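Local coordinates for protein major pepsin inhibitor 3 (Ascaris suum, PDB 1F32) that inhibits the aspartic protease pepsin and is secreted by the parasitic roundworm that makes it, at residues A[69-74]-A[80-85]. Sequence-based numbering, arbitrary orientation.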
ATOM      1  N   GLN A  69       5.764  -8.493  -3.173  1.00 26.61           N
ATOM      2  CA  GLN A  69       5.865  -8.623  -1.723  1.00 27.89           C
ATOM      3  C   GLN A  69       6.925  -7.745  -1.065  1.00 28.28           C
ATOM      4  O   GLN A  69       6.993  -7.658   0.158  1.00 28.91           O
ATOM      5  CB  GLN A  69       6.064 -10.092  -1.344  1.00 30.77           C
ATOM      6  CG  GLN A  69       4.873 -10.975  -1.732  1.00 32.52           C
ATOM      7  CD  GLN A  69       3.568 -10.548  -1.055  1.00 35.21           C
ATOM      8  OE1 GLN A  69       3.379 -10.748   0.143  1.00 35.53           O
ATOM      9  NE2 GLN A  69       2.666  -9.952  -1.829  1.00 35.29           N
ATOM     10  N   ASP A  70       7.736  -7.072  -1.868  1.00 26.99           N
ATOM     11  CA  ASP A  70       8.761  -6.200  -1.314  1.00 28.22           C
ATOM     12  C   ASP A  70       8.575  -4.745  -1.739  1.00 26.55           C
ATOM     13  O   ASP A  70       9.500  -3.943  -1.635  1.00 25.34           O
ATOM     14  CB  ASP A  70      10.144  -6.682  -1.750  1.00 29.57           C
ATOM     15  CG  ASP A  70      10.315  -6.670  -3.253  1.00 30.27           C
ATOM     16  OD1 ASP A  70       9.307  -6.512  -3.980  1.00 31.19           O
ATOM     17  OD2 ASP A  70      11.465  -6.834  -3.710  1.00 34.77           O
ATOM     18  N   MET A  71       7.390  -4.387  -2.214  1.00 25.72           N
ATOM     19  CA  MET A  71       7.209  -3.008  -2.637  1.00 25.96           C
ATOM     20  C   MET A  71       7.279  -2.068  -1.439  1.00 25.91           C
ATOM     21  O   MET A  71       7.134  -2.500  -0.296  1.00 24.02           O
ATOM     22  CB  MET A  71       5.903  -2.830  -3.416  1.00 28.27           C
ATOM     23  CG  MET A  71       4.634  -3.027  -2.640  1.00 32.01           C
ATOM     24  SD  MET A  71       3.256  -2.747  -3.776  1.00 34.41           S
ATOM     25  CE  MET A  71       2.014  -3.699  -2.978  1.00 32.25           C
ATOM     26  N   LYS A  72       7.537  -0.793  -1.715  1.00 25.38           N
ATOM     27  CA  LYS A  72       7.663   0.215  -0.678  1.00 24.69           C
ATOM     28  C   LYS A  72       6.410   1.072  -0.530  1.00 21.85           C
ATOM     29  O   LYS A  72       5.647   1.263  -1.472  1.00 20.51           O
ATOM     30  CB  LYS A  72       8.856   1.126  -0.974  1.00 28.26           C
ATOM     31  CG  LYS A  72      10.198   0.410  -1.061  1.00 32.71           C
ATOM     32  CD  LYS A  72      11.339   1.426  -1.108  1.00 37.01           C
ATOM     33  CE  LYS A  72      12.694   0.759  -1.351  1.00 37.79           C
ATOM     34  NZ  LYS A  72      12.783   0.174  -2.720  1.00 40.33           N
ATOM     35  N   MET A  73       6.206   1.578   0.675  1.00 20.37           N
ATOM     36  CA  MET A  73       5.065   2.433   0.936  1.00 17.58           C
ATOM     37  C   MET A  73       5.606   3.691   1.591  1.00 18.52           C
ATOM     38  O   MET A  73       6.544   3.630   2.394  1.00 20.43           O
ATOM     39  CB  MET A  73       4.084   1.719   1.875  1.00 18.80           C
ATOM     40  CG  MET A  73       2.868   2.541   2.272  1.00 19.25           C
ATOM     41  SD  MET A  73       1.717   1.458   3.123  1.00 24.75           S
ATOM     42  CE  MET A  73       0.298   2.486   3.223  1.00 16.10           C
ATOM     43  N   PHE A  74       5.020   4.827   1.233  1.00 17.70           N
ATOM     44  CA  PHE A  74       5.405   6.116   1.788  1.00 19.08           C
ATOM     45  C   PHE A  74       4.098   6.800   2.191  1.00 19.35           C
ATOM     46  O   PHE A  74       3.166   6.911   1.390  1.00 19.86           O
ATOM     47  CB  PHE A  74       6.128   6.967   0.742  1.00 17.46           C
ATOM     48  CG  PHE A  74       7.442   6.386   0.266  1.00 20.11           C
ATOM     49  CD1 PHE A  74       8.555   6.353   1.106  1.00 21.34           C
ATOM     50  CD2 PHE A  74       7.568   5.914  -1.036  1.00 21.07           C
ATOM     51  CE1 PHE A  74       9.788   5.855   0.647  1.00 22.59           C
ATOM     52  CE2 PHE A  74       8.791   5.414  -1.508  1.00 23.03           C
ATOM     53  CZ  PHE A  74       9.903   5.389  -0.657  1.00 23.18           C
ATOM     54  N   SER A  80      -0.846   8.703   0.403  1.00 18.95           N
ATOM     55  CA  SER A  80       0.125   7.618   0.495  1.00 19.49           C
ATOM     56  C   SER A  80       0.494   7.060  -0.877  1.00 18.61           C
ATOM     57  O   SER A  80      -0.294   7.108  -1.828  1.00 16.99           O
ATOM     58  CB  SER A  80      -0.425   6.454   1.341  1.00 22.05           C
ATOM     59  OG  SER A  80      -0.710   6.839   2.677  1.00 22.02           O
ATOM     60  N   VAL A  81       1.706   6.532  -0.959  1.00 19.16           N
ATOM     61  CA  VAL A  81       2.199   5.900  -2.171  1.00 17.19           C
ATOM     62  C   VAL A  81       2.511   4.458  -1.771  1.00 16.02           C
ATOM     63  O   VAL A  81       3.188   4.205  -0.772  1.00 16.66           O
ATOM     64  CB  VAL A  81       3.497   6.566  -2.682  1.00 16.58           C
ATOM     65  CG1 VAL A  81       4.002   5.833  -3.929  1.00 19.21           C
ATOM     66  CG2 VAL A  81       3.250   8.029  -2.984  1.00 17.49           C
ATOM     67  N   LEU A  82       1.996   3.509  -2.540  1.00 16.56           N
ATOM     68  CA  LEU A  82       2.249   2.102  -2.279  1.00 18.86           C
ATOM     69  C   LEU A  82       2.698   1.560  -3.626  1.00 20.03           C
ATOM     70  O   LEU A  82       1.977   1.674  -4.628  1.00 20.05           O
ATOM     71  CB  LEU A  82       0.978   1.396  -1.811  1.00 17.88           C
ATOM     72  CG  LEU A  82       1.108  -0.111  -1.570  1.00 16.66           C
ATOM     73  CD1 LEU A  82       2.000  -0.368  -0.376  1.00 19.58           C
ATOM     74  CD2 LEU A  82      -0.283  -0.705  -1.333  1.00 19.99           C
ATOM     75  N   GLY A  83       3.891   0.980  -3.647  1.00 21.87           N
ATOM     76  CA  GLY A  83       4.426   0.476  -4.890  1.00 24.87           C
ATOM     77  C   GLY A  83       4.588   1.721  -5.731  1.00 27.55           C
ATOM     78  O   GLY A  83       5.186   2.709  -5.308  1.00 31.07           O
ATOM     79  N   ASN A  84       4.060   1.707  -6.934  1.00 28.28           N
ATOM     80  CA  ASN A  84       4.191   2.904  -7.726  1.00 27.15           C
ATOM     81  C   ASN A  84       2.799   3.431  -8.013  1.00 22.78           C
ATOM     82  O   ASN A  84       2.509   3.862  -9.117  1.00 22.27           O
ATOM     83  CB  ASN A  84       4.978   2.606  -9.008  1.00 31.32           C
ATOM     84  CG  ASN A  84       6.404   2.154  -8.715  1.00 36.01           C
ATOM     85  OD1 ASN A  84       7.115   2.776  -7.919  1.00 36.80           O
ATOM     86  ND2 ASN A  84       6.826   1.064  -9.356  1.00 40.09           N
ATOM     87  N   LYS A  85       1.945   3.385  -6.988  1.00 19.80           N
ATOM     88  CA  LYS A  85       0.562   3.851  -7.114  1.00 18.34           C
ATOM     89  C   LYS A  85       0.246   4.882  -6.033  1.00 16.30           C
ATOM     90  O   LYS A  85       0.675   4.749  -4.895  1.00 14.28           O
ATOM     91  CB  LYS A  85      -0.405   2.669  -7.027  1.00 18.27           C
ATOM     92  CG  LYS A  85      -0.232   1.628  -8.159  1.00 21.39           C
ATOM     93  CD  LYS A  85      -1.282   0.511  -8.049  1.00 24.27           C
ATOM     94  CE  LYS A  85      -1.065  -0.633  -9.047  1.00 27.57           C
ATOM     95  NZ  LYS A  85      -2.204  -1.647  -9.018  1.00 27.22           N
TER
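Leu82 is the bump that fits between Met71 and Met73 on one face of the hairpin formed by strands 72-76 and 79-82. CD1 of Leu82 packs 3.7 Å from CB of Met73, while CE of Met71 lies beside the fork, 4.0 Å from CG of Leu82, with CD2 next. Both methionine chains run extended beyond CG and slant across the leucine. Met71 starts with CG wedged between its backbone N and carbonyl carbon (chi1 67°), which carries SD to 3.6 Å from CA of Gly83. This bare glycine leaves the hollow in which the sulfur rests; reciprocal backbone bonds between Leu82 and Lys85 close the turn holding it. Phe11 and, from strand 25-29, Leu25 and Trp27 pack against these side chains. On the other face CB of Val81 lies 4.3 Å from CB of Phe74, at the ring's edge near its plane; Val104 of helix 98-116 also touches Phe74. Phe74 N to Val81 O and Val81 N to Phe74 O are each 2.8 Å, with N-H...O angles of 161° and 168°. Gly83 N adds a third bond, to Lys72 O. Backbone amides thus fix the register of two neighbouring inner strands of the five-stranded sheet, while methionine and leucine side chains pack toward strand 25-29.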